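PDB 6FSK: DyP-type peroxidase from Pleurotus ostreatus PC15, which acts as a heme b peroxidase of the dye-decolorizing family and probably uses hydrogen peroxide to oxidise organic substrates and Mn(II). Local coordinates for residues A126-D131 against L240-L245; T100-D105 against P122-P127; H329-K332 against N337-E340. The protein carries 1 engineered substitution. All coordinates share one frame; numbering follows the deposited sequence.

Interaction 1 of 3, residues A126-D131 against L240-L245; sequences APFLKD and LTFRYL
The Phe128 ring meets both Phe242 and Tyr244 obliquely, touching each with one end of its outer rim, while one face of the Phe242 ring carries the backbone N of Tyr244, offset toward the ring's margin. The three residues form an aromatic cluster that joins the loop before strand 134-140 to strand 238-247, one of the eight strands of the antiparallel sheet. Against Phe242 the ring planes are inclined at 34° and the centroids lie 6.0 Å apart. The tilt to Tyr244 is steeper, 60°, with centroids separated by 5.7 Å. No hydrogen bond crosses the contact, and the union is purely apolar. On the strand, Phe242 and Tyr244 both hold CG anti to the backbone N, which carries their rings out from the same side of the sheet toward the loop. Phe25 extends the cluster, meeting Phe128 edge-to-face and also touching Phe242, while Tyr244 goes on to Phe246 and Phe360. Cutting Phe128 back to an alanine would remove the ring that links the two strand aromatics to the loop, and would probably leave a gap beside Phe242 CE2 and Tyr244 CD2. Phe128 CE1 comes within 3.9 Å of Phe242 CE2, and Phe128 CE2 within 3.7 Å of Tyr244 CD2.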
# COMPACT_ATOMS: atom_id res chain seq x y z
N ALA A 126 5.03 -10.49 -18.09
CA ALA A 126 6.07 -9.99 -18.99
C ALA A 126 6.27 -8.51 -19.11
O ALA A 126 7.42 -8.03 -19.10
CB ALA A 126 5.88 -10.65 -20.36
N PRO A 127 5.21 -7.75 -19.16
CA PRO A 127 5.40 -6.32 -19.35
C PRO A 127 6.14 -5.67 -18.17
O PRO A 127 6.89 -4.71 -18.33
CB PRO A 127 4.01 -5.78 -19.48
CG PRO A 127 3.19 -6.94 -19.88
CD PRO A 127 3.80 -8.17 -19.36
N PHE A 128 6.00 -6.25 -16.96
CA PHE A 128 6.69 -5.66 -15.81
C PHE A 128 8.13 -6.03 -15.68
O PHE A 128 8.84 -5.52 -14.82
CB PHE A 128 5.87 -5.97 -14.50
CG PHE A 128 4.55 -5.21 -14.43
CD1 PHE A 128 4.57 -3.84 -14.10
CD2 PHE A 128 3.34 -5.79 -14.72
CE1 PHE A 128 3.39 -3.13 -14.09
CE2 PHE A 128 2.14 -5.06 -14.69
CZ PHE A 128 2.19 -3.74 -14.34
N LEU A 129 8.59 -6.90 -16.60
CA LEU A 129 9.97 -7.22 -16.73
C LEU A 129 10.63 -6.27 -17.68
O LEU A 129 11.85 -6.24 -17.74
CB LEU A 129 10.16 -8.70 -17.11
CG LEU A 129 9.70 -9.69 -16.08
CD1 LEU A 129 9.98 -11.08 -16.64
CD2 LEU A 129 10.43 -9.47 -14.79
N LYS A 130 9.89 -5.45 -18.39
CA LYS A 130 10.48 -4.41 -19.25
C LYS A 130 10.81 -3.19 -18.48
O LYS A 130 10.23 -2.93 -17.41
CB LYS A 130 9.57 -4.04 -20.40
CG LYS A 130 9.17 -5.20 -21.25
CD LYS A 130 8.46 -4.77 -22.54
CE LYS A 130 8.43 -5.94 -23.56
NZ LYS A 130 8.01 -7.28 -22.93
N ASP A 131 11.70 -2.36 -18.99
CA ASP A 131 11.95 -1.06 -18.38
C ASP A 131 10.70 -0.20 -18.56
O ASP A 131 10.12 -0.03 -19.64
CB ASP A 131 13.09 -0.32 -19.12
CG ASP A 131 14.51 -0.87 -18.85
OD1 ASP A 131 14.72 -1.87 -18.20
OD2 ASP A 131 15.45 -0.20 -19.39
N LEU A 240 6.14 6.83 -4.86
CA LEU A 240 4.99 5.98 -5.13
C LEU A 240 5.53 4.56 -5.33
O LEU A 240 6.20 4.28 -6.36
CB LEU A 240 4.31 6.44 -6.42
CG LEU A 240 2.95 5.89 -6.75
CD1 LEU A 240 2.28 6.64 -7.88
CD2 LEU A 240 2.98 4.40 -7.07
N THR A 241 5.20 3.65 -4.43
CA THR A 241 5.44 2.20 -4.63
C THR A 241 4.20 1.57 -5.20
O THR A 241 3.13 1.67 -4.62
CB THR A 241 5.83 1.54 -3.29
OG1 THR A 241 7.10 2.03 -2.86
CG2 THR A 241 5.92 0.01 -3.51
N PHE A 242 4.35 0.87 -6.36
CA PHE A 242 3.28 0.07 -6.97
C PHE A 242 3.59 -1.40 -6.87
O PHE A 242 4.71 -1.78 -7.20
CB PHE A 242 3.08 0.43 -8.43
CG PHE A 242 2.11 -0.47 -9.13
CD1 PHE A 242 0.76 -0.46 -8.85
CD2 PHE A 242 2.57 -1.34 -10.09
CE1 PHE A 242 -0.12 -1.29 -9.57
CE2 PHE A 242 1.69 -2.19 -10.75
CZ PHE A 242 0.40 -2.20 -10.42
N ARG A 243 2.63 -2.20 -6.39
CA ARG A 243 2.74 -3.68 -6.33
C ARG A 243 1.49 -4.28 -6.88
O ARG A 243 0.39 -3.98 -6.45
CB ARG A 243 2.98 -4.18 -4.90
CG ARG A 243 4.26 -3.60 -4.28
CD ARG A 243 5.47 -4.45 -4.58
NE ARG A 243 5.56 -5.75 -3.92
CZ ARG A 243 6.28 -6.78 -4.32
NH1 ARG A 243 6.91 -6.76 -5.48
NH2 ARG A 243 6.27 -7.86 -3.57
N TYR A 244 1.67 -5.13 -7.89
CA TYR A 244 0.50 -5.80 -8.51
C TYR A 244 0.25 -7.12 -7.81
O TYR A 244 1.02 -8.10 -8.05
CB TYR A 244 0.85 -6.01 -9.96
CG TYR A 244 -0.25 -6.41 -10.90
CD1 TYR A 244 -1.56 -6.30 -10.60
CD2 TYR A 244 0.08 -6.78 -12.21
CE1 TYR A 244 -2.57 -6.58 -11.54
CE2 TYR A 244 -0.90 -7.09 -13.10
CZ TYR A 244 -2.19 -6.95 -12.79
OH TYR A 244 -3.18 -7.27 -13.77
N LEU A 245 -0.63 -7.08 -6.83
CA LEU A 245 -0.71 -8.20 -5.85
C LEU A 245 -1.89 -9.08 -6.08
O LEU A 245 -3.01 -8.70 -5.81
CB LEU A 245 -0.69 -7.69 -4.42
CG LEU A 245 0.57 -6.92 -4.06
CD1 LEU A 245 0.46 -6.43 -2.58
CD2 LEU A 245 1.88 -7.68 -4.17

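Interaction 2 of 3, residues T100-D105 against P122-P127; sequences TGQRKD and PAWEAP
Trp124 pushes the six-membered part of its indole against the first turn of helix 102-109, meeting two consecutive residues there. Trp124 CZ3 lies 3.5 Å from Arg103 CG, and the neighbouring Trp124 CH2 lies 3.5 Å from Gln102 OE1. The Gln102 side chain crosses the indole at about a right angle, its amide plane 85° from the ring plane, so the carboxamide stands across the ring and is not laid along it. Pro122 supplies the third touch: its CD lies 3.6 Å from Arg103 O, a buried carbonyl oxygen that has no hydrogen-bond partner in the model. Pro122 also underlies the tryptophan, with CG 3.5 Å from the plane of the Trp124 ring and over its centre. An inverse gamma turn centred on Ala123, closed by a weak bond from Trp124 N to Pro122 O, folds the proline back under the indole. On the helix side, Gly101 serves as N-cap and its O accepts from Asp105 N; its positive phi (83°) favours glycine. The polar ends are engaged farther out. Gln102 bonds through OE1 to Arg243 NH1 and through NE2 to Phe242 O, Arg103 forms a salt bridge with Asp131, and Trp124 NE1 donates to Asp111 OD2. The contact thus sits between helix 102-109 and the loop following strand 119-122, with strands 238-247 and 462-472 of the large sheet alongside: Gln102 packs on Thr241 and Tyr469, and Trp124 on Arg243.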
# COMPACT_ATOMS: atom_id res chain seq x y z
N THR A 100 17.70 1.46 -7.42
CA THR A 100 17.87 0.07 -7.83
C THR A 100 16.76 -0.36 -8.78
O THR A 100 16.96 -1.09 -9.74
CB THR A 100 17.94 -0.78 -6.57
OG1 THR A 100 19.20 -0.52 -5.89
CG2 THR A 100 17.89 -2.23 -6.84
N GLY A 101 15.55 0.10 -8.51
CA GLY A 101 14.32 -0.34 -9.19
C GLY A 101 13.78 -1.60 -8.61
O GLY A 101 14.48 -2.36 -8.00
N GLN A 102 12.49 -1.75 -8.74
CA GLN A 102 11.80 -2.80 -8.10
C GLN A 102 12.12 -4.16 -8.72
O GLN A 102 12.07 -5.16 -8.02
CB GLN A 102 10.31 -2.60 -8.00
CG GLN A 102 9.70 -3.45 -6.84
CD GLN A 102 8.21 -3.38 -6.80
OE1 GLN A 102 7.52 -4.40 -7.05
NE2 GLN A 102 7.65 -2.17 -6.48
N ARG A 103 12.33 -4.22 -10.04
CA ARG A 103 12.65 -5.54 -10.60
C ARG A 103 13.87 -6.22 -9.91
O ARG A 103 13.83 -7.44 -9.56
CB ARG A 103 12.96 -5.43 -12.08
CG ARG A 103 11.77 -5.23 -12.97
CD ARG A 103 12.11 -4.88 -14.43
NE ARG A 103 12.89 -3.62 -14.48
CZ ARG A 103 13.53 -3.26 -15.55
NH1 ARG A 103 13.44 -4.02 -16.66
NH2 ARG A 103 14.25 -2.16 -15.54
N LYS A 104 14.93 -5.44 -9.58
CA LYS A 104 16.10 -5.98 -8.87
C LYS A 104 15.82 -6.07 -7.37
O LYS A 104 16.15 -7.05 -6.73
CB LYS A 104 17.31 -5.11 -9.09
CG LYS A 104 17.90 -5.34 -10.44
CD LYS A 104 19.03 -4.40 -10.72
CE LYS A 104 19.58 -4.65 -12.12
NZ LYS A 104 20.16 -3.37 -12.59
N ASP A 105 15.09 -5.09 -6.82
CA ASP A 105 14.86 -5.05 -5.37
C ASP A 105 13.93 -6.20 -4.93
O ASP A 105 13.97 -6.62 -3.79
CB ASP A 105 14.22 -3.72 -4.97
CG ASP A 105 14.41 -3.38 -3.50
OD1 ASP A 105 15.50 -3.57 -2.96
OD2 ASP A 105 13.41 -2.85 -2.85
N PRO A 122 12.29 -11.60 -11.35
CA PRO A 122 11.12 -12.00 -10.58
C PRO A 122 10.10 -12.70 -11.47
O PRO A 122 10.04 -12.41 -12.74
CB PRO A 122 10.51 -10.62 -10.14
CG PRO A 122 11.07 -9.66 -10.98
CD PRO A 122 12.40 -10.13 -11.48
N ALA A 123 9.25 -13.53 -10.86
CA ALA A 123 8.21 -14.26 -11.61
C ALA A 123 7.03 -13.32 -11.75
O ALA A 123 6.00 -13.40 -11.06
CB ALA A 123 7.83 -15.50 -10.92
N TRP A 124 7.19 -12.38 -12.68
CA TRP A 124 6.19 -11.35 -12.94
C TRP A 124 5.60 -11.46 -14.36
O TRP A 124 6.20 -12.11 -15.24
CB TRP A 124 6.84 -9.98 -12.84
CG TRP A 124 7.18 -9.53 -11.43
CD1 TRP A 124 6.87 -10.11 -10.30
CD2 TRP A 124 7.86 -8.33 -11.10
NE1 TRP A 124 7.35 -9.38 -9.19
CE2 TRP A 124 7.92 -8.25 -9.68
CE3 TRP A 124 8.29 -7.23 -11.87
CZ2 TRP A 124 8.49 -7.19 -9.03
CZ3 TRP A 124 8.90 -6.18 -11.24
CH2 TRP A 124 8.91 -6.16 -9.79
N GLU A 125 4.44 -10.86 -14.56
CA GLU A 125 3.94 -10.76 -15.91
C GLU A 125 4.94 -10.06 -16.81
O GLU A 125 5.70 -9.15 -16.45
CB GLU A 125 2.63 -10.01 -15.95
CG GLU A 125 1.52 -10.67 -15.20
CD GLU A 125 0.19 -10.10 -15.41
OE1 GLU A 125 0.07 -9.05 -16.07
OE2 GLU A 125 -0.76 -10.69 -14.83
N ALA A 126 5.03 -10.49 -18.09
CA ALA A 126 6.07 -9.99 -18.99
C ALA A 126 6.27 -8.51 -19.11
O ALA A 126 7.42 -8.03 -19.10
CB ALA A 126 5.88 -10.65 -20.36
N PRO A 127 5.21 -7.75 -19.16
CA PRO A 127 5.40 -6.32 -19.35
C PRO A 127 6.14 -5.67 -18.17
O PRO A 127 6.89 -4.71 -18.33
CB PRO A 127 4.01 -5.78 -19.48
CG PRO A 127 3.19 -6.94 -19.88
CD PRO A 127 3.80 -8.17 -19.36

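Interaction 3 of 3, residues H329-K332 against N337-E340; sequences HIRK and NDLE. With HEM (protoporphyrin IX containing Fe), chain C.
Arg331 grips the carboxylate of Asp338 side-on with two nitrogens, one to each oxygen, in a buried salt bridge. Arg331 NE donates to Asp338 OD2 over 2.8 Å in an almost straight bond (175°), with the acceptor in the guanidinium plane. Arg331 NH2 reaches Asp338 OD1, also at 2.8 Å, but the bond is more bent (150°) and the oxygen is tilted slightly out of that plane. Both oxygens use their syn lone pairs, and the two flat groups are nearly coplanar, a pairing that fixes the rotation of the carboxylate. The arginine gets there by a chain extended from CG to NE, with CG anti to the backbone N (chi1 -169°). Asp338 OD2 takes a second bond, from a water 2.9 Å away that also donates to Arg331 O, so the helix backbone and the carboxylate are tied through one bridging molecule. Arg331 NH2 is bonded in addition to Ser315 OG, and the guanidinium makes a cation-pi contact with Phe312.

Helix 329-333 is the proximal heme helix of this peroxidase, and helix 337-340 follows it after a short connection that contains Arg336, whose NH2 is hydrogen-bonded to the heme. His329 is the axial ligand: its NE2 binds the heme iron at 2.2 Å, and the imidazole presents its edge to porphyrin nitrogen NA. The other ring nitrogen, His329 ND1, is hydrogen-bonded to Asp428 OD2, the His-Asp pairing familiar from the proximal side of heme peroxidases. Next in sequence, Ile330 lays its CG2 branch 3.7 Å from heme CAA, the first carbon of a propionate arm.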
# COMPACT_ATOMS: atom_id res chain seq x y z
N HIS A 329 -1.16 -8.94 10.63
CA HIS A 329 -0.69 -8.04 9.56
C HIS A 329 -0.58 -6.61 9.94
O HIS A 329 0.42 -5.99 9.70
CB HIS A 329 -1.61 -8.21 8.39
CG HIS A 329 -1.33 -7.28 7.27
ND1 HIS A 329 -0.13 -7.26 6.60
CD2 HIS A 329 -2.12 -6.38 6.64
CE1 HIS A 329 -0.21 -6.37 5.61
NE2 HIS A 329 -1.38 -5.78 5.66
N ILE A 330 -1.57 -6.10 10.63
CA ILE A 330 -1.51 -4.65 10.92
C ILE A 330 -0.41 -4.36 11.93
O ILE A 330 0.10 -3.25 11.99
CB ILE A 330 -2.86 -4.03 11.44
CG1 ILE A 330 -3.24 -4.52 12.85
CG2 ILE A 330 -3.93 -4.25 10.39
CD1 ILE A 330 -4.49 -3.83 13.41
N ARG A 331 -0.10 -5.34 12.79
CA ARG A 331 0.92 -5.15 13.80
C ARG A 331 2.33 -5.25 13.24
O ARG A 331 3.26 -4.56 13.72
CB ARG A 331 0.69 -6.17 14.96
CG ARG A 331 1.50 -5.97 16.24
CD ARG A 331 0.77 -6.78 17.33
NE ARG A 331 1.50 -6.55 18.59
CZ ARG A 331 0.99 -6.87 19.77
NH1 ARG A 331 -0.12 -7.58 19.81
NH2 ARG A 331 1.63 -6.53 20.83
N LYS A 332 2.51 -6.12 12.25
CA LYS A 332 3.72 -6.24 11.46
C LYS A 332 3.96 -4.98 10.64
O LYS A 332 5.12 -4.60 10.48
CB LYS A 332 3.66 -7.43 10.53
CG LYS A 332 3.86 -8.75 11.21
CD LYS A 332 5.35 -9.10 11.42
CE LYS A 332 5.59 -10.53 11.79
NZ LYS A 332 7.03 -10.79 11.78
N ASN A 337 2.75 0.70 19.91
CA ASN A 337 3.60 0.67 21.12
C ASN A 337 4.58 -0.46 21.17
O ASN A 337 5.56 -0.42 21.96
CB ASN A 337 2.75 0.55 22.35
CG ASN A 337 2.11 1.78 22.75
OD1 ASN A 337 2.25 2.78 22.13
ND2 ASN A 337 1.44 1.74 23.94
N ASP A 338 4.45 -1.45 20.29
CA ASP A 338 5.50 -2.48 20.32
C ASP A 338 6.89 -1.85 20.17
O ASP A 338 7.86 -2.29 20.83
CB ASP A 338 5.31 -3.51 19.23
CG ASP A 338 4.16 -4.44 19.46
OD1 ASP A 338 3.47 -4.41 20.48
OD2 ASP A 338 3.96 -5.28 18.51
N LEU A 339 7.01 -0.83 19.27
CA LEU A 339 8.25 -0.11 19.11
C LEU A 339 8.28 1.25 19.82
O LEU A 339 9.38 1.66 20.22
CB LEU A 339 8.69 0.05 17.66
CG LEU A 339 8.84 -1.23 16.84
CD1 LEU A 339 9.23 -0.97 15.41
CD2 LEU A 339 9.81 -2.20 17.45
N GLU A 340 7.10 1.86 19.94
CA GLU A 340 7.05 3.26 20.46
C GLU A 340 7.04 3.29 21.93
O GLU A 340 7.46 4.33 22.52
CB GLU A 340 5.87 4.02 19.91
CG GLU A 340 5.90 4.23 18.41
CD GLU A 340 4.85 5.26 17.94
OE1 GLU A 340 4.32 5.98 18.84
OE2 GLU A 340 4.61 5.46 16.71
CHA HEM C . -3.48 -2.44 6.86
CHB HEM C . -4.89 -5.87 3.77
CHC HEM C . -0.69 -5.43 1.46
CHD HEM C . 0.87 -2.21 4.74
C1A HEM C . -4.27 -3.41 6.24
C2A HEM C . -5.59 -3.79 6.62
C3A HEM C . -6.01 -4.71 5.73
C4A HEM C . -4.91 -4.95 4.85
CMA HEM C . -7.31 -5.44 5.76
CAA HEM C . -6.34 -3.25 7.83
CBA HEM C . -7.25 -2.05 7.62
CGA HEM C . -6.50 -0.78 7.34
O1A HEM C . -5.93 -0.18 8.26
O2A HEM C . -6.51 -0.35 6.16
C1B HEM C . -3.87 -6.08 2.84
C2B HEM C . -3.92 -6.93 1.74
C3B HEM C . -2.76 -6.81 1.03
C4B HEM C . -1.96 -5.84 1.80
CMB HEM C . -5.05 -7.86 1.39
CAB HEM C . -2.24 -7.46 -0.19
CBB HEM C . -3.02 -8.02 -1.09
C1C HEM C . 0.17 -4.61 2.14
C2C HEM C . 1.50 -4.29 1.86
C3C HEM C . 1.98 -3.41 2.78
C4C HEM C . 0.86 -3.10 3.64
CMC HEM C . 2.26 -4.84 0.68
CAC HEM C . 3.32 -2.82 3.02
CBC HEM C . 4.48 -3.41 2.66
C1D HEM C . -0.24 -1.98 5.54
C2D HEM C . -0.22 -0.89 6.57
C3D HEM C . -1.48 -0.94 7.13
C4D HEM C . -2.16 -2.06 6.50
CMD HEM C . 0.87 0.06 6.88
CAD HEM C . -2.02 -0.10 8.28
CBD HEM C . -1.67 -0.65 9.63
CGD HEM C . -2.11 0.27 10.74
O1D HEM C . -2.76 -0.31 11.64
O2D HEM C . -1.92 1.47 10.66
NA HEM C . -3.79 -4.21 5.20
NB HEM C . -2.65 -5.49 2.92
NC HEM C . -0.17 -3.95 3.34
ND HEM C . -1.38 -2.68 5.60
FE HEM C . -1.98 -4.13 4.33
O HOH W 1 5.05 -5.21 15.87

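Interactions 1 and 2 are neighbours, their centres 6 Å apart, and share Ala126 and Pro127 on the loop between strands 119-122 and 134-140. They are stitched together directly, since polar side chains of helix 102-109 reach both segments of interaction 1. Through strand 238-247 they connect the N-terminal dimeric alpha+beta barrel part of the chain with the C-terminal peroxidase part. Interaction 3 comes later in the chain, its centre about 28 and 29 Å from those of the other two, and lies wholly in the C-terminal part on the proximal side of the heme. Leu245, within 240-245, also lines the heme pocket, so strand 238-247 runs from the loop packing to the cofactor.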